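Local coordinates for ABC transporter periplasmic peptide-binding protein (Pseudoalteromonas, PDB 4QFN), which probably binds dipeptides in the periplasm and delivers them to an ABC transporter for uptake, and holds a glycine-glutamate dipeptide here, at residues I292-F297 with K457-W462; N350-D355 with E496-Y501; N415-R420 with V429-A434. All coordinates share one frame; numbering follows the deposited sequence.

Interaction 1 (I292-F297 with K457-W462); sequences IGYWAF and KNPANW. With GLU (glutamic acid), chain D.
Y294 and A296, both pointing from strand 291-297 toward the loop K457-W462, press on P459. The phenolic oxygen makes the closer approach, with Y294 OH 3.3 Å from P459 CD, while P459 CG lies at the edge of the tyrosine ring, near its plane. A chi1 of 58°, with CG between the backbone N and the carbonyl carbon, sends the ring to that spot. Beside it A296 CB sits 3.8 Å from P459 CB; an alanine is short enough to let strand and loop come close. At the strand's end F297 O receives a CA-H...O contact from A460 CA at 3.1 Å. F297 O and A460 O, two acceptors, stand 3.0 Å apart without bonding, and A460 O is engaged by T299 OG1. All five touching residues are buried.

The looser side lies at N461, the last residue of the N458-N461 type I turn, and at K457 just before the turn, both partly exposed. K457, which does not touch the strand, donates from NZ to OE1 of the bound glutamic acid, 2.9 Å away. The chemistry is therefore divided: apolar proline packing sets the loop on the strand, and its lysine meets the ligand's acidic side chain, probably favouring it electrostatically.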
loop_
_atom_site.group_PDB
_atom_site.type_symbol
_atom_site.label_atom_id
_atom_site.label_comp_id
_atom_site.label_asym_id
_atom_site.label_seq_id
_atom_site.Cartn_x
_atom_site.Cartn_y
_atom_site.Cartn_z
ATOM N N ILE A 292 -0.064 4.120 -9.180
ATOM C CA ILE A 292 -0.622 3.753 -10.484
ATOM C C ILE A 292 -2.035 3.220 -10.315
ATOM O O ILE A 292 -2.296 2.380 -9.454
ATOM C CB ILE A 292 0.242 2.696 -11.216
ATOM C CG1 ILE A 292 -0.421 2.220 -12.513
ATOM C CG2 ILE A 292 0.465 1.471 -10.319
ATOM C CD1 ILE A 292 -0.518 3.233 -13.616
ATOM N N GLY A 293 -2.952 3.739 -11.125
ATOM C CA GLY A 293 -4.297 3.202 -11.230
ATOM C C GLY A 293 -4.387 2.444 -12.555
ATOM O O GLY A 293 -3.906 2.919 -13.591
ATOM N N TYR A 294 -4.981 1.257 -12.535
ATOM C CA TYR A 294 -4.946 0.406 -13.711
ATOM C C TYR A 294 -6.189 -0.450 -13.801
ATOM O O TYR A 294 -6.976 -0.537 -12.862
ATOM C CB TYR A 294 -3.698 -0.498 -13.699
ATOM C CG TYR A 294 -3.578 -1.407 -12.483
ATOM C CD1 TYR A 294 -4.561 -2.344 -12.196
ATOM C CD2 TYR A 294 -2.469 -1.345 -11.638
ATOM C CE1 TYR A 294 -4.464 -3.173 -11.103
ATOM C CE2 TYR A 294 -2.360 -2.183 -10.523
ATOM C CZ TYR A 294 -3.376 -3.088 -10.268
ATOM O OH TYR A 294 -3.322 -3.938 -9.195
ATOM N N TRP A 295 -6.348 -1.088 -14.950
ATOM C CA TRP A 295 -7.425 -2.032 -15.176
ATOM C C TRP A 295 -6.756 -3.382 -15.350
ATOM O O TRP A 295 -6.087 -3.601 -16.367
ATOM C CB TRP A 295 -8.150 -1.631 -16.453
ATOM C CG TRP A 295 -9.366 -2.422 -16.781
ATOM C CD1 TRP A 295 -10.145 -3.143 -15.921
ATOM C CD2 TRP A 295 -9.946 -2.573 -18.078
ATOM N NE1 TRP A 295 -11.186 -3.720 -16.609
ATOM C CE2 TRP A 295 -11.082 -3.390 -17.935
ATOM C CE3 TRP A 295 -9.616 -2.088 -19.350
ATOM C CZ2 TRP A 295 -11.894 -3.733 -19.018
ATOM C CZ3 TRP A 295 -10.417 -2.432 -20.416
ATOM C CH2 TRP A 295 -11.545 -3.241 -20.245
ATOM N N ALA A 296 -6.888 -4.265 -14.351
ATOM C CA ALA A 296 -6.289 -5.608 -14.409
ATOM C C ALA A 296 -7.245 -6.682 -14.923
ATOM O O ALA A 296 -8.407 -6.734 -14.511
ATOM C CB ALA A 296 -5.749 -6.028 -13.035
ATOM N N PHE A 297 -6.734 -7.557 -15.790
ATOM C CA PHE A 297 -7.490 -8.705 -16.295
ATOM C C PHE A 297 -7.135 -9.981 -15.535
ATOM O O PHE A 297 -5.965 -10.251 -15.263
ATOM C CB PHE A 297 -7.211 -8.939 -17.784
ATOM C CG PHE A 297 -7.464 -7.736 -18.639
ATOM C CD1 PHE A 297 -8.761 -7.340 -18.932
ATOM C CD2 PHE A 297 -6.407 -6.990 -19.141
ATOM C CE1 PHE A 297 -9.006 -6.220 -19.709
ATOM C CE2 PHE A 297 -6.646 -5.863 -19.932
ATOM C CZ PHE A 297 -7.944 -5.482 -20.213
ATOM N N LYS A 457 -2.417 -11.712 -3.701
ATOM C CA LYS A 457 -2.218 -10.429 -4.354
ATOM C C LYS A 457 -2.137 -10.656 -5.859
ATOM O O LYS A 457 -2.484 -11.726 -6.337
ATOM C CB LYS A 457 -0.941 -9.770 -3.840
ATOM C CG LYS A 457 -1.001 -9.381 -2.377
ATOM C CD LYS A 457 -1.994 -8.255 -2.157
ATOM C CE LYS A 457 -2.629 -8.327 -0.779
ATOM N NZ LYS A 457 -3.628 -7.250 -0.562
ATOM N N ASN A 458 -1.682 -9.655 -6.604
ATOM C CA ASN A 458 -1.572 -9.770 -8.055
ATOM C C ASN A 458 -2.895 -9.841 -8.817
ATOM O O ASN A 458 -3.206 -10.854 -9.438
ATOM C CB ASN A 458 -0.699 -10.968 -8.429
ATOM C CG ASN A 458 -0.261 -10.947 -9.880
ATOM O OD1 ASN A 458 -1.019 -10.568 -10.768
ATOM N ND2 ASN A 458 0.967 -11.363 -10.123
ATOM N N PRO A 459 -3.699 -8.691 -8.739
ATOM C CA PRO A 459 -4.992 -8.830 -9.439
ATOM C C PRO A 459 -5.014 -9.424 -10.847
ATOM O O PRO A 459 -6.022 -10.006 -11.228
ATOM C CB PRO A 459 -5.558 -7.408 -9.467
ATOM C CG PRO A 459 -4.921 -6.730 -8.325
ATOM C CD PRO A 459 -3.509 -7.169 -8.486
ATOM N N ALA A 460 -3.940 -9.273 -11.608
ATOM C CA ALA A 460 -3.881 -9.853 -12.952
ATOM C C ALA A 460 -3.816 -11.377 -12.922
ATOM O O ALA A 460 -3.983 -12.027 -13.951
ATOM C CB ALA A 460 -2.688 -9.301 -13.739
ATOM N N ASN A 461 -3.557 -11.940 -11.748
ATOM C CA ASN A 461 -3.449 -13.392 -11.604
ATOM C C ASN A 461 -2.372 -13.920 -12.531
ATOM O O ASN A 461 -2.477 -15.018 -13.074
ATOM C CB ASN A 461 -4.788 -14.063 -11.910
ATOM C CG ASN A 461 -4.939 -15.404 -11.228
ATOM O OD1 ASN A 461 -4.121 -15.782 -10.398
ATOM N ND2 ASN A 461 -5.999 -16.135 -11.576
ATOM N N TRP A 462 -1.334 -13.111 -12.700
ATOM C CA TRP A 462 -0.337 -13.310 -13.739
ATOM C C TRP A 462 0.938 -13.916 -13.156
ATOM O O TRP A 462 1.634 -13.273 -12.362
ATOM C CB TRP A 462 -0.005 -11.950 -14.348
ATOM C CG TRP A 462 0.641 -11.971 -15.697
ATOM C CD1 TRP A 462 0.173 -12.591 -16.819
ATOM C CD2 TRP A 462 1.832 -11.266 -16.092
ATOM N NE1 TRP A 462 1.017 -12.342 -17.879
ATOM C CE2 TRP A 462 2.042 -11.535 -17.459
ATOM C CE3 TRP A 462 2.748 -10.448 -15.418
ATOM C CZ2 TRP A 462 3.129 -11.011 -18.168
ATOM C CZ3 TRP A 462 3.831 -9.933 -16.118
ATOM C CH2 TRP A 462 4.007 -10.212 -17.483
HETATM N N GLU D . -2.711 -0.778 -1.493
HETATM C CA GLU D . -3.944 -0.458 -2.208
HETATM C C GLU D . -4.670 0.750 -1.630
HETATM O O GLU D . -4.560 1.071 -0.447
HETATM C CB GLU D . -4.885 -1.665 -2.255
HETATM C CG GLU D . -4.293 -2.877 -2.949
HETATM C CD GLU D . -3.665 -3.877 -1.977
HETATM O OE1 GLU D . -3.394 -5.028 -2.396
HETATM O OE2 GLU D . -3.459 -3.522 -0.789
HETATM O OXT GLU D . -5.397 1.429 -2.352
#

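Interaction 2 (N350-D355 with E496-Y501); sequences NMPIFD and EQLPLY
The backbones of N350-D355 and E496-Y501 stay apart, with CA of N350 and CA of E496 separated by 7.8 Å and no hydrogen bond between the two segments, and L498, at a positive phi of 48°, turns the chain out of helix 480-497 toward strand 500-513. Side chains bridge the gap.

P352 is at the centre. Its ring and the side chain of Y501 run past each other in opposite directions, P352 CG lying 4.0 Å from Y501 CE1. With CG anti to the backbone N (chi1 -180°), Y501 extends far enough for its ring to meet the loop. The same proline CG also meets an aliphatic partner, 4.3 Å from L498 CD2. A rigid, compact pyrrolidine suits a corner shared by an aromatic ring and a branched leucine, and P352 and Y501 both also touch V314 of helix 307-315. M351 folds in through bends at chi2 and chi3, which bring CE to 3.9 Å from Y501 CE1; the flexible, unbranched methionine can curl its methyl onto the ring obliquely.

At the exposed rim N350 and E496 approach each other loosely, with N350 ND2 3.5 Å from E496 OE2. E496 is modelled in two conformers, so this approach, seen in one of them, is doubtful. Further along the loop, D355 takes the N-cap position of helix 356-365, and I353 O accepts from H315 ND1.

This is structural packing well away from the dipeptide, joining the loop before helix 356-365 to the helix-strand junction. Because its cross-segment contacts are mainly apolar, cohesion probably rests on burying P352, L498 and Y501, with the polar pair at the rim adding little.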
loop_
_atom_site.group_PDB
_atom_site.type_symbol
_atom_site.label_atom_id
_atom_site.label_comp_id
_atom_site.label_asym_id
_atom_site.label_seq_id
_atom_site.Cartn_x
_atom_site.Cartn_y
_atom_site.Cartn_z
ATOM N N ASN A 350 4.446 1.528 -27.568
ATOM C CA ASN A 350 3.234 0.846 -28.018
ATOM C C ASN A 350 2.047 0.927 -27.064
ATOM O O ASN A 350 1.198 0.037 -27.089
ATOM C CB ASN A 350 3.509 -0.645 -28.292
ATOM C CG ASN A 350 4.753 -0.874 -29.127
ATOM O OD1 ASN A 350 5.011 -0.159 -30.104
ATOM N ND2 ASN A 350 5.540 -1.880 -28.742
ATOM N N MET A 351 1.974 1.952 -26.216
ATOM C CA MET A 351 0.793 2.068 -25.372
ATOM C C MET A 351 -0.419 2.041 -26.288
ATOM O O MET A 351 -0.445 2.702 -27.323
ATOM C CB MET A 351 0.796 3.354 -24.541
ATOM C CG MET A 351 1.533 3.247 -23.220
ATOM S SD MET A 351 0.702 2.169 -22.037
ATOM C CE MET A 351 -0.651 3.176 -21.444
ATOM N N PRO A 352 -1.422 1.249 -25.927
ATOM C CA PRO A 352 -2.642 1.203 -26.733
ATOM C C PRO A 352 -3.268 2.584 -26.818
ATOM O O PRO A 352 -3.314 3.301 -25.819
ATOM C CB PRO A 352 -3.559 0.288 -25.920
ATOM C CG PRO A 352 -2.640 -0.530 -25.071
ATOM C CD PRO A 352 -1.469 0.348 -24.766
ATOM N N ILE A 353 -3.749 2.952 -27.996
ATOM C CA ILE A 353 -4.498 4.189 -28.141
ATOM C C ILE A 353 -5.987 3.875 -28.319
ATOM O O ILE A 353 -6.351 2.786 -28.748
ATOM C CB ILE A 353 -3.973 5.044 -29.313
ATOM C CG1 ILE A 353 -4.589 6.451 -29.270
ATOM C CG2 ILE A 353 -4.228 4.346 -30.653
ATOM C CD1 ILE A 353 -4.366 7.207 -27.945
ATOM N N PHE A 354 -6.837 4.826 -27.952
ATOM C CA PHE A 354 -8.278 4.674 -28.067
ATOM C C PHE A 354 -8.679 4.571 -29.535
ATOM O O PHE A 354 -8.443 5.495 -30.317
ATOM C CB PHE A 354 -8.975 5.862 -27.396
ATOM C CG PHE A 354 -10.455 5.916 -27.636
ATOM C CD1 PHE A 354 -11.262 4.831 -27.337
ATOM C CD2 PHE A 354 -11.045 7.062 -28.147
ATOM C CE1 PHE A 354 -12.643 4.875 -27.559
ATOM C CE2 PHE A 354 -12.417 7.118 -28.370
ATOM C CZ PHE A 354 -13.217 6.022 -28.074
ATOM N N ASP A 355 -9.282 3.445 -29.909
ATOM C CA ASP A 355 -9.677 3.202 -31.293
ATOM C C ASP A 355 -10.742 2.113 -31.366
ATOM O O ASP A 355 -10.413 0.933 -31.511
ATOM C CB ASP A 355 -8.458 2.772 -32.107
ATOM C CG ASP A 355 -8.719 2.783 -33.600
ATOM O OD1 ASP A 355 -9.909 2.839 -33.998
ATOM O OD2 ASP A 355 -7.732 2.742 -34.371
ATOM N N GLU A 496 3.291 -5.226 -23.720
ATOM C CA GLU A 496 3.122 -6.227 -24.772
ATOM C C GLU A 496 2.101 -7.295 -24.381
ATOM O O GLU A 496 1.248 -7.671 -25.181
ATOM C CB GLU A 496 4.460 -6.900 -25.106
ATOM C CG GLU A 496 5.559 -5.960 -25.586
ATOM C CD GLU A 496 5.304 -5.415 -26.973
ATOM O OE1 GLU A 496 6.169 -5.619 -27.852
ATOM O OE2 GLU A 496 4.250 -4.777 -27.188
ATOM N N GLN A 497 2.194 -7.776 -23.144
ATOM C CA GLN A 497 1.340 -8.861 -22.672
ATOM C C GLN A 497 0.055 -8.369 -21.998
ATOM O O GLN A 497 -0.921 -9.116 -21.860
ATOM C CB GLN A 497 2.125 -9.774 -21.724
ATOM C CG GLN A 497 3.257 -10.557 -22.396
ATOM C CD GLN A 497 2.757 -11.469 -23.507
ATOM O OE1 GLN A 497 3.345 -11.535 -24.596
ATOM N NE2 GLN A 497 1.662 -12.173 -23.242
ATOM N N LEU A 498 0.055 -7.114 -21.574
ATOM C CA LEU A 498 -1.141 -6.521 -20.979
ATOM C C LEU A 498 -1.813 -7.367 -19.904
ATOM O O LEU A 498 -3.019 -7.589 -19.975
ATOM C CB LEU A 498 -2.182 -6.208 -22.064
ATOM C CG LEU A 498 -1.853 -5.094 -23.062
ATOM C CD1 LEU A 498 -2.896 -5.011 -24.186
ATOM C CD2 LEU A 498 -1.709 -3.754 -22.344
ATOM N N PRO A 499 -1.049 -7.847 -18.907
ATOM C CA PRO A 499 -1.757 -8.467 -17.784
ATOM C C PRO A 499 -2.686 -7.424 -17.159
ATOM O O PRO A 499 -3.770 -7.747 -16.692
ATOM C CB PRO A 499 -0.627 -8.824 -16.812
ATOM C CG PRO A 499 0.474 -7.831 -17.145
ATOM C CD PRO A 499 0.388 -7.668 -18.636
ATOM N N LEU A 500 -2.241 -6.170 -17.156
ATOM C CA LEU A 500 -3.083 -5.061 -16.773
ATOM C C LEU A 500 -2.826 -3.840 -17.664
ATOM O O LEU A 500 -1.816 -3.763 -18.370
ATOM C CB LEU A 500 -2.907 -4.732 -15.293
ATOM C CG LEU A 500 -1.481 -4.503 -14.810
ATOM C CD1 LEU A 500 -0.987 -3.106 -15.176
ATOM C CD2 LEU A 500 -1.413 -4.705 -13.303
ATOM N N TYR A 501 -3.761 -2.899 -17.638
ATOM C CA TYR A 501 -3.687 -1.706 -18.464
ATOM C C TYR A 501 -3.514 -0.510 -17.545
ATOM O O TYR A 501 -4.451 -0.142 -16.826
ATOM C CB TYR A 501 -4.984 -1.554 -19.262
ATOM C CG TYR A 501 -5.048 -0.343 -20.178
ATOM C CD1 TYR A 501 -3.931 0.084 -20.881
ATOM C CD2 TYR A 501 -6.234 0.347 -20.368
ATOM C CE1 TYR A 501 -3.987 1.179 -21.718
ATOM C CE2 TYR A 501 -6.297 1.437 -21.206
ATOM C CZ TYR A 501 -5.169 1.847 -21.880
ATOM O OH TYR A 501 -5.221 2.932 -22.728
#

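Interaction 3 (N415-R420 with V429-A434); sequences NTFIQR and VLLGWA. With GLY (glycine), chain C; GLU (glutamic acid), chain D.
F417 and I418 reach from helix 414-422 to V429 and L431 on strand 428-434, the two short axes running almost perpendicular at 98°. A trans chi1 of -177° carries the F417 ring away from its own backbone N, so that the far carbon does the touching: CZ lies 3.9 Å from V429 CG2. The same ring slides past L431 in the opposite direction, F417 CE1 meeting L431 CD1 at 4.2 Å. Both methyls approach the ring obliquely. A phenylalanine suits this place because it is long enough to span a helix-to-strand gap that small residues could not. The second leucine methyl turns to the other helix side chain, L431 CD2 standing 4.2 Å from I418 CD1. I418 CD1 also touches the ligand, 3.9 Å from CB of the bound glutamic acid, so this apolar patch forms part of the pocket wall.

Further along the strand, W433 lays one ring face against the dipeptide's glycine, whose CA comes within 3.5 Å of W433 CH2. Glutamic acid OE1 lies at the edge of the same indole, in its plane. A tryptophan offers the broad flat surface that a residue without a side chain can rest on. Next to it the strand grips the ligand's main chain twice: A434 N donates to glycine O at 2.8 Å, and the glycine N donates to A434 O. With an alanine at W433, a gap would probably open beside the glycine CA, leaving the ligand held there mainly by its A434 bonds and freer to tilt.

Apolar packing fixes the helix against the strand, while the strand's main chain holds the ligand's peptide frame through backbone bonds. Because those bonds use main-chain atoms alone, they probably depend little on which dipeptide is bound.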
loop_
_atom_site.group_PDB
_atom_site.type_symbol
_atom_site.label_atom_id
_atom_site.label_comp_id
_atom_site.label_asym_id
_atom_site.label_seq_id
_atom_site.Cartn_x
_atom_site.Cartn_y
_atom_site.Cartn_z
ATOM N N ASN A 415 -12.821 -3.620 2.432
ATOM C CA ASN A 415 -11.979 -4.707 2.889
ATOM C C ASN A 415 -12.433 -6.042 2.287
ATOM O O ASN A 415 -11.611 -6.879 1.940
ATOM C CB ASN A 415 -11.925 -4.760 4.425
ATOM C CG ASN A 415 -11.176 -3.563 5.028
ATOM O OD1 ASN A 415 -10.118 -3.161 4.529
ATOM N ND2 ASN A 415 -11.726 -2.993 6.101
ATOM N N THR A 416 -13.740 -6.231 2.156
ATOM C CA THR A 416 -14.270 -7.427 1.518
ATOM C C THR A 416 -13.823 -7.484 0.067
ATOM O O THR A 416 -13.430 -8.536 -0.452
ATOM C CB THR A 416 -15.811 -7.430 1.561
ATOM O OG1 THR A 416 -16.243 -7.363 2.919
ATOM C CG2 THR A 416 -16.375 -8.690 0.905
ATOM N N PHE A 417 -13.914 -6.331 -0.587
ATOM C CA PHE A 417 -13.477 -6.169 -1.961
ATOM C C PHE A 417 -12.021 -6.644 -2.148
ATOM O O PHE A 417 -11.741 -7.462 -3.022
ATOM C CB PHE A 417 -13.644 -4.704 -2.349
ATOM C CG PHE A 417 -13.292 -4.393 -3.774
ATOM C CD1 PHE A 417 -12.004 -4.041 -4.119
ATOM C CD2 PHE A 417 -14.269 -4.411 -4.760
ATOM C CE1 PHE A 417 -11.687 -3.731 -5.422
ATOM C CE2 PHE A 417 -13.962 -4.109 -6.065
ATOM C CZ PHE A 417 -12.663 -3.773 -6.401
ATOM N N ILE A 418 -11.106 -6.131 -1.326
ATOM C CA ILE A 418 -9.684 -6.488 -1.424
ATOM C C ILE A 418 -9.476 -7.995 -1.226
ATOM O O ILE A 418 -8.640 -8.624 -1.875
ATOM C CB ILE A 418 -8.830 -5.736 -0.371
ATOM C CG1 ILE A 418 -8.726 -4.246 -0.695
ATOM C CG2 ILE A 418 -7.467 -6.383 -0.231
ATOM C CD1 ILE A 418 -8.066 -3.917 -2.017
ATOM N N GLN A 419 -10.241 -8.566 -0.308
ATOM C CA GLN A 419 -10.134 -9.989 -0.020
ATOM C C GLN A 419 -10.580 -10.866 -1.213
ATOM O O GLN A 419 -9.962 -11.875 -1.521
ATOM C CB GLN A 419 -10.929 -10.306 1.244
ATOM C CG GLN A 419 -11.360 -11.752 1.374
ATOM C CD GLN A 419 -10.299 -12.609 2.002
ATOM O OE1 GLN A 419 -9.244 -12.112 2.417
ATOM N NE2 GLN A 419 -10.562 -13.911 2.077
ATOM N N ARG A 420 -11.652 -10.470 -1.883
ATOM C CA ARG A 420 -12.174 -11.254 -2.995
ATOM C C ARG A 420 -11.341 -11.088 -4.262
ATOM O O ARG A 420 -11.212 -12.021 -5.062
ATOM C CB ARG A 420 -13.644 -10.924 -3.236
ATOM C CG ARG A 420 -14.510 -11.361 -2.077
ATOM C CD ARG A 420 -15.991 -11.130 -2.306
ATOM N NE ARG A 420 -16.754 -11.478 -1.104
ATOM C CZ ARG A 420 -18.037 -11.189 -0.910
ATOM N NH1 ARG A 420 -18.721 -10.538 -1.840
ATOM N NH2 ARG A 420 -18.638 -11.543 0.221
ATOM N N VAL A 429 -10.629 -5.904 -12.955
ATOM C CA VAL A 429 -10.778 -5.038 -11.799
ATOM C C VAL A 429 -10.068 -3.706 -11.980
ATOM O O VAL A 429 -8.969 -3.627 -12.536
ATOM C CB VAL A 429 -10.282 -5.736 -10.495
ATOM C CG1 VAL A 429 -8.873 -6.271 -10.678
ATOM C CG2 VAL A 429 -10.321 -4.780 -9.311
ATOM N N LEU A 430 -10.710 -2.659 -11.487
ATOM C CA LEU A 430 -10.093 -1.359 -11.392
ATOM C C LEU A 430 -9.450 -1.273 -10.019
ATOM O O LEU A 430 -10.132 -1.209 -9.005
ATOM C CB LEU A 430 -11.124 -0.252 -11.599
ATOM C CG LEU A 430 -11.780 -0.180 -12.976
ATOM C CD1 LEU A 430 -12.898 0.847 -12.983
ATOM C CD2 LEU A 430 -10.755 0.125 -14.055
ATOM N N LEU A 431 -8.126 -1.298 -9.998
ATOM C CA LEU A 431 -7.382 -1.184 -8.761
ATOM C C LEU A 431 -6.115 -0.392 -9.016
ATOM O O LEU A 431 -6.055 0.421 -9.928
ATOM C CB LEU A 431 -7.050 -2.557 -8.179
ATOM C CG LEU A 431 -7.728 -2.871 -6.847
ATOM C CD1 LEU A 431 -7.732 -4.360 -6.556
ATOM C CD2 LEU A 431 -7.087 -2.088 -5.713
ATOM N N GLY A 432 -5.098 -0.631 -8.205
ATOM C CA GLY A 432 -3.860 0.098 -8.346
ATOM C C GLY A 432 -2.966 -0.040 -7.141
ATOM O O GLY A 432 -3.180 -0.901 -6.298
ATOM N N TRP A 433 -1.956 0.813 -7.060
ATOM C CA TRP A 433 -0.976 0.679 -6.011
ATOM C C TRP A 433 -0.386 2.044 -5.712
ATOM O O TRP A 433 -0.001 2.778 -6.621
ATOM C CB TRP A 433 0.100 -0.304 -6.451
ATOM C CG TRP A 433 1.067 -0.717 -5.387
ATOM C CD1 TRP A 433 2.343 -0.244 -5.201
ATOM C CD2 TRP A 433 0.859 -1.713 -4.381
ATOM N NE1 TRP A 433 2.934 -0.884 -4.139
ATOM C CE2 TRP A 433 2.045 -1.785 -3.613
ATOM C CE3 TRP A 433 -0.215 -2.543 -4.046
ATOM C CZ2 TRP A 433 2.184 -2.657 -2.534
ATOM C CZ3 TRP A 433 -0.074 -3.416 -2.972
ATOM C CH2 TRP A 433 1.122 -3.467 -2.231
ATOM N N ALA A 434 -0.349 2.387 -4.434
ATOM C CA ALA A 434 0.357 3.573 -3.975
ATOM C C ALA A 434 1.647 3.064 -3.365
ATOM O O ALA A 434 1.630 2.265 -2.426
ATOM C CB ALA A 434 -0.459 4.326 -2.932
HETATM N N GLY C . 0.604 0.462 -0.589
HETATM C CA GLY C . -0.357 -0.569 -0.931
HETATM C C GLY C . -1.603 -0.052 -1.639
HETATM O O GLY C . -1.565 0.983 -2.311
HETATM N N GLU D . -2.711 -0.778 -1.493
HETATM C CA GLU D . -3.944 -0.458 -2.208
HETATM C C GLU D . -4.670 0.750 -1.630
HETATM O O GLU D . -4.560 1.071 -0.447
HETATM C CB GLU D . -4.885 -1.665 -2.255
HETATM C CG GLU D . -4.293 -2.877 -2.949
HETATM C CD GLU D . -3.665 -3.877 -1.977
HETATM O OE1 GLU D . -3.394 -5.028 -2.396
HETATM O OE2 GLU D . -3.459 -3.522 -0.789
HETATM O OXT GLU D . -5.397 1.429 -2.352
#

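How the interactions relate
Strand 291-297 ties the three contacts together. On one side it probably bonds to strand 500-513 of interaction 2, W295 O lying 2.7 Å from Y501 N; on the other it pairs with strand 428-434 of interaction 3, A296 N being 2.8 Å from V429 O. The centres of interactions 1 and 3 are about 9 Å apart, and both touch the bound glutamic acid, K457 at the ligand's side-chain carboxylate and I418 at the ligand's aliphatic carbons. Interaction 2 is more remote, about 13 Å from interaction 1 and about 21 Å from interaction 3 between centres. Interactions 1 and 3 therefore help build the dipeptide pocket, while interaction 2 packs the fold farther out.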